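Local coordinates for Agap007691-pb (Anopheles gambiae, PDB 5C98), which is of unknown function but belongs to the serpin family, most members of which inhibit serine proteases, at residues Tyr54-Ala59 with Glu114-Arg119; Cys224-Met229 with Glu267-Cys272. All blocks are in the same frame, centred on the assembly; numbering follows the deposited sequence.

Contact 1: Tyr54-Ala59 with Glu114-Arg119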
loop_
_atom_site.group_PDB
_atom_site.type_symbol
_atom_site.label_atom_id
_atom_site.label_comp_id
_atom_site.label_asym_id
_atom_site.label_seq_id
_atom_site.Cartn_x
_atom_site.Cartn_y
_atom_site.Cartn_z
ATOM N N TYR A 54 6.211 9.820 -15.874
ATOM C CA TYR A 54 5.921 9.394 -17.239
ATOM C C TYR A 54 6.099 10.487 -18.269
ATOM O O TYR A 54 6.679 10.204 -19.327
ATOM C CB TYR A 54 4.494 8.849 -17.263
ATOM C CG TYR A 54 3.938 8.378 -18.585
ATOM C CD1 TYR A 54 4.482 7.271 -19.227
ATOM C CD2 TYR A 54 2.806 8.957 -19.120
ATOM C CE1 TYR A 54 3.948 6.798 -20.384
ATOM C CE2 TYR A 54 2.262 8.502 -20.287
ATOM C CZ TYR A 54 2.830 7.412 -20.913
ATOM O OH TYR A 54 2.288 6.921 -22.079
ATOM N N PRO A 55 5.666 11.726 -18.037
ATOM C CA PRO A 55 5.885 12.769 -19.054
ATOM C C PRO A 55 7.350 13.106 -19.282
ATOM O O PRO A 55 7.668 13.717 -20.309
ATOM C CB PRO A 55 5.113 13.976 -18.495
ATOM C CG PRO A 55 4.231 13.426 -17.434
ATOM C CD PRO A 55 4.902 12.239 -16.889
ATOM N N LEU A 56 8.233 12.744 -18.359
ATOM C CA LEU A 56 9.656 13.051 -18.432
ATOM C C LEU A 56 10.464 11.904 -18.992
ATOM O O LEU A 56 11.680 12.011 -19.122
ATOM C CB LEU A 56 10.174 13.369 -17.021
ATOM C CG LEU A 56 9.353 14.445 -16.306
ATOM C CD1 LEU A 56 10.080 14.968 -15.101
ATOM C CD2 LEU A 56 9.011 15.596 -17.235
ATOM N N ALA A 57 9.812 10.805 -19.326
ATOM C CA ALA A 57 10.488 9.556 -19.607
ATOM C C ALA A 57 10.702 9.386 -21.097
ATOM O O ALA A 57 9.876 9.792 -21.916
ATOM C CB ALA A 57 9.643 8.390 -19.077
ATOM N N GLY A 58 11.815 8.740 -21.449
ATOM C CA GLY A 58 12.087 8.381 -22.819
ATOM C C GLY A 58 11.266 7.181 -23.246
ATOM O O GLY A 58 10.436 6.655 -22.506
ATOM N N ALA A 59 11.523 6.734 -24.471
ATOM C CA ALA A 59 10.669 5.728 -25.089
ATOM C C ALA A 59 10.638 4.431 -24.297
ATOM O O ALA A 59 9.576 3.805 -24.171
ATOM C CB ALA A 59 11.178 5.446 -26.490
ATOM N N GLU A 114 10.127 21.231 -13.221
ATOM C CA GLU A 114 9.638 22.207 -12.252
ATOM C C GLU A 114 8.155 22.472 -12.446
ATOM O O GLU A 114 7.385 22.514 -11.480
ATOM C CB GLU A 114 10.416 23.509 -12.412
ATOM C CG GLU A 114 11.862 23.450 -11.950
ATOM C CD GLU A 114 12.623 24.740 -12.254
ATOM O OE1 GLU A 114 12.250 25.463 -13.216
ATOM O OE2 GLU A 114 13.588 25.036 -11.515
ATOM N N ARG A 115 7.725 22.672 -13.693
ATOM C CA ARG A 115 6.312 22.934 -13.941
ATOM C C ARG A 115 5.460 21.783 -13.417
ATOM O O ARG A 115 4.462 21.997 -12.718
ATOM C CB ARG A 115 6.063 23.142 -15.442
ATOM C CG ARG A 115 4.589 23.444 -15.768
ATOM C CD ARG A 115 4.307 23.558 -17.272
ATOM N NE ARG A 115 4.574 22.312 -17.999
ATOM C CZ ARG A 115 3.711 21.304 -18.152
ATOM N NH1 ARG A 115 2.492 21.384 -17.640
ATOM N NH2 ARG A 115 4.055 20.221 -18.844
ATOM N N LEU A 116 5.848 20.553 -13.737
ATOM C CA LEU A 116 5.031 19.407 -13.383
ATOM C C LEU A 116 5.080 19.132 -11.881
ATOM O O LEU A 116 4.041 18.898 -11.254
ATOM C CB LEU A 116 5.478 18.180 -14.179
ATOM C CG LEU A 116 5.105 18.199 -15.646
ATOM C CD1 LEU A 116 5.819 17.056 -16.340
ATOM C CD2 LEU A 116 3.603 18.084 -15.801
ATOM N N PHE A 117 6.271 19.161 -11.288
ATOM C CA PHE A 117 6.419 18.711 -9.911
ATOM C C PHE A 117 6.195 19.816 -8.898
ATOM O O PHE A 117 5.869 19.510 -7.746
ATOM C CB PHE A 117 7.775 18.024 -9.725
ATOM C CG PHE A 117 7.801 16.601 -10.213
ATOM C CD1 PHE A 117 7.738 16.294 -11.570
ATOM C CD2 PHE A 117 7.865 15.544 -9.314
ATOM C CE1 PHE A 117 7.752 14.985 -12.009
ATOM C CE2 PHE A 117 7.876 14.222 -9.764
ATOM C CZ PHE A 117 7.807 13.949 -11.108
ATOM N N HIS A 118 6.356 21.080 -9.283
ATOM C CA HIS A 118 6.116 22.183 -8.356
ATOM C C HIS A 118 4.753 22.807 -8.525
ATOM O O HIS A 118 4.233 23.389 -7.567
ATOM C CB HIS A 118 7.159 23.293 -8.516
ATOM C CG HIS A 118 8.553 22.869 -8.195
ATOM N ND1 HIS A 118 9.657 23.597 -8.583
ATOM C CD2 HIS A 118 9.028 21.805 -7.509
ATOM C CE1 HIS A 118 10.752 22.988 -8.164
ATOM N NE2 HIS A 118 10.397 21.897 -7.511
ATOM N N ARG A 119 4.176 22.736 -9.730
ATOM C CA ARG A 119 2.987 23.508 -10.054
ATOM C C ARG A 119 1.859 22.705 -10.688
ATOM O O ARG A 119 0.849 23.303 -11.060
ATOM C CB ARG A 119 3.347 24.726 -10.946
ATOM C CG ARG A 119 4.572 25.522 -10.429
ATOM C CD ARG A 119 4.855 26.839 -11.193
ATOM N NE ARG A 119 5.084 26.630 -12.620
ATOM C CZ ARG A 119 6.274 26.453 -13.192
ATOM N NH1 ARG A 119 7.388 26.455 -12.474
ATOM N NH2 ARG A 119 6.348 26.280 -14.505
#

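Contact 2: Cys224-Met229 with Glu267-Cys272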
loop_
_atom_site.group_PDB
_atom_site.type_symbol
_atom_site.label_atom_id
_atom_site.label_comp_id
_atom_site.label_asym_id
_atom_site.label_seq_id
_atom_site.Cartn_x
_atom_site.Cartn_y
_atom_site.Cartn_z
ATOM N N CYS A 224 -11.266 -20.186 1.658
ATOM C CA CYS A 224 -11.237 -19.221 2.746
ATOM C C CYS A 224 -12.636 -18.749 3.104
ATOM O O CYS A 224 -13.555 -18.774 2.275
ATOM C CB CYS A 224 -10.311 -18.041 2.441
ATOM S SG CYS A 224 -10.865 -17.059 1.017
ATOM N N LYS A 225 -12.779 -18.316 4.353
ATOM C CA LYS A 225 -13.897 -17.496 4.784
ATOM C C LYS A 225 -13.581 -16.034 4.498
ATOM O O LYS A 225 -12.415 -15.628 4.470
ATOM C CB LYS A 225 -14.106 -17.646 6.284
ATOM C CG LYS A 225 -14.664 -18.956 6.735
ATOM C CD LYS A 225 -14.928 -18.961 8.238
ATOM C CE LYS A 225 -15.561 -20.241 8.664
ATOM N NZ LYS A 225 -15.806 -20.282 10.126
ATOM N N VAL A 226 -14.624 -15.241 4.266
ATOM C CA VAL A 226 -14.473 -13.830 3.923
ATOM C C VAL A 226 -15.440 -13.008 4.750
ATOM O O VAL A 226 -16.622 -13.345 4.838
ATOM C CB VAL A 226 -14.782 -13.606 2.438
ATOM C CG1 VAL A 226 -14.499 -12.195 2.042
ATOM C CG2 VAL A 226 -13.992 -14.584 1.584
ATOM N N VAL A 227 -14.958 -11.920 5.322
ATOM C CA VAL A 227 -15.824 -10.880 5.854
ATOM C C VAL A 227 -15.348 -9.543 5.303
ATOM O O VAL A 227 -14.150 -9.325 5.111
ATOM C CB VAL A 227 -15.841 -10.827 7.400
ATOM C CG1 VAL A 227 -16.528 -12.050 8.011
ATOM C CG2 VAL A 227 -14.438 -10.600 7.968
ATOM N N ASP A 228 -16.274 -8.653 5.028
ATOM C CA ASP A 228 -15.935 -7.292 4.599
ATOM C C ASP A 228 -16.277 -6.367 5.759
ATOM O O ASP A 228 -17.454 -6.186 6.090
ATOM C CB ASP A 228 -16.685 -6.916 3.321
ATOM C CG ASP A 228 -15.921 -5.928 2.454
ATOM O OD1 ASP A 228 -14.940 -5.306 2.943
ATOM O OD2 ASP A 228 -16.309 -5.774 1.274
ATOM N N MET A 229 -15.240 -5.829 6.405
ATOM C CA MET A 229 -15.354 -5.074 7.642
ATOM C C MET A 229 -15.286 -3.591 7.316
ATOM O O MET A 229 -14.198 -3.083 7.002
ATOM C CB MET A 229 -14.215 -5.449 8.580
ATOM C CG MET A 229 -14.358 -6.875 9.098
ATOM S SD MET A 229 -13.069 -7.303 10.254
ATOM C CE MET A 229 -13.358 -6.136 11.578
ATOM N N GLU A 267 -20.236 -10.830 -5.450
ATOM C CA GLU A 267 -21.557 -11.359 -5.783
ATOM C C GLU A 267 -22.131 -12.214 -4.659
ATOM O O GLU A 267 -23.360 -12.333 -4.532
ATOM C CB GLU A 267 -21.462 -12.223 -7.041
ATOM C CG GLU A 267 -20.931 -11.500 -8.261
ATOM N N ARG A 268 -21.267 -12.838 -3.865
ATOM C CA ARG A 268 -21.670 -13.793 -2.842
ATOM C C ARG A 268 -21.834 -13.184 -1.462
ATOM O O ARG A 268 -22.554 -13.756 -0.635
ATOM C CB ARG A 268 -20.629 -14.911 -2.725
ATOM C CG ARG A 268 -20.515 -15.775 -3.961
ATOM C CD ARG A 268 -19.412 -16.782 -3.821
ATOM N NE ARG A 268 -18.991 -17.304 -5.115
ATOM C CZ ARG A 268 -18.171 -18.338 -5.266
ATOM N NH1 ARG A 268 -17.704 -18.974 -4.196
ATOM N NH2 ARG A 268 -17.829 -18.743 -6.483
ATOM N N LEU A 269 -21.184 -12.058 -1.182
ATOM C CA LEU A 269 -21.278 -11.483 0.146
ATOM C C LEU A 269 -22.723 -11.147 0.483
ATOM O O LEU A 269 -23.463 -10.597 -0.339
ATOM C CB LEU A 269 -20.418 -10.225 0.230
ATOM C CG LEU A 269 -18.902 -10.405 0.324
ATOM C CD1 LEU A 269 -18.258 -9.039 0.089
ATOM C CD2 LEU A 269 -18.461 -10.996 1.630
ATOM N N GLN A 270 -23.114 -11.500 1.704
ATOM C CA GLN A 270 -24.429 -11.220 2.248
ATOM C C GLN A 270 -24.265 -10.849 3.713
ATOM O O GLN A 270 -23.487 -11.475 4.443
ATOM C CB GLN A 270 -25.343 -12.445 2.133
ATOM C CG GLN A 270 -25.741 -12.778 0.711
ATOM C CD GLN A 270 -26.660 -11.731 0.101
ATOM O OE1 GLN A 270 -27.599 -11.256 0.748
ATOM N NE2 GLN A 270 -26.389 -11.362 -1.151
ATOM N N SER A 271 -24.991 -9.817 4.135
ATOM C CA SER A 271 -24.913 -9.380 5.520
ATOM C C SER A 271 -25.519 -10.439 6.426
ATOM O O SER A 271 -26.570 -11.010 6.126
ATOM C CB SER A 271 -25.668 -8.061 5.708
ATOM O OG SER A 271 -24.934 -6.969 5.184
ATOM N N CYS A 272 -24.852 -10.688 7.550
ATOM C CA CYS A 272 -25.210 -11.810 8.395
ATOM C C CYS A 272 -24.669 -11.549 9.791
ATOM O O CYS A 272 -23.556 -11.056 9.941
ATOM C CB CYS A 272 -24.584 -13.066 7.790
ATOM S SG CYS A 272 -24.836 -14.521 8.731
#

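Contact 1: Tyr54-Ala59 with Glu114-Arg119
One methyl of L116 is the meeting point of this contact: its CD1 lies 3.8 Å from P55 CB and 3.6 Å from L56 CD2. L56 and L116 run past each other in opposite directions, whereas the proline ring meets the leucine at a slant. Each leucine turns its CG away from its own carbonyl (chi1 -53° for L56, -73° for L116), which with the outer torsion near trans sends the methyls across the gap. The remaining L56 methyl, CD1, meets F117 CE1 at 3.9 Å. F117 does not aim its CB at the loop; with chi1 at -80° the ring is nevertheless carried back to it. In the serpin fold, helix 111-119 joins strands 95-104 and 124-128, and here it packs on the connection between helices 43-51 and 59-69, where P55 and L56 belong to a short 3-10 turn and G58 is the N-cap of the second helix. I79 of helix 75-89 touches both P55 and L116, while F113 stacks on the F117 ring. L116 CG lies 3.9 Å above the plane of the R115 guanidinium, toward its rim, and R115 NH2 forms a salt bridge with E112.

Contact 2: Cys224-Met229 with Glu267-Cys272
Both carboxylate oxygens of D228 are held from outside the two segments, OD2 by a salt bridge to R359 NH2 and OD1 by a hydrogen bond with S238 OG. L269 CD1 lies against this side chain, 4.0 Å from D228 OD2 and 4.2 Å from D228 CB. The other methyl of the leucine, CD2, reaches V226 CG1 at 4.2 Å. V226 and D228, two residues apart on strand 224-230, put their CB atoms on one face of it, and L269 comes down on that face with its side chain nearly at right angles to both. The V226 branch that touches is the one placed opposite its own backbone N (chi1 -174°). L269 is where the chain leaves helix 259-268 and passes into strand 270-287. In serpins this helix lies against sheet B, to which strands 224-230, 237-244 and 354-360 belong; R359 comes from the last of these, and L240 of the strand between touches both V226 and D228. No hydrogen bond crosses the contact; L269 brings its two methyls, one to V226 and one to the D228 carboxylate. R359 and S238 give that carboxylate polar partners, an environment consistent with D228 remaining ionised.

Overall arrangement
Both contacts are buried and lie on opposite sides of the chain's centre, 43 Å apart between their centres, with about 31 Å between nearest atoms; they share no helix or strand. Contact 1 joins an inter-helix turn to helix 111-119 and is made by carbon-carbon contacts alone, with the R115-E112 salt bridge nearby. Contact 2 belongs to the other end of the serpin body, where the exit of a helix meets a sheet strand, and there a single leucine spans an aliphatic side chain and a buried carboxylate, one methyl to each. Neither has a hydrogen bond between its segments, but one of the touching residues of contact 2 is in a salt bridge with R359, whereas a touching ring of contact 1, F117, stacks with F113.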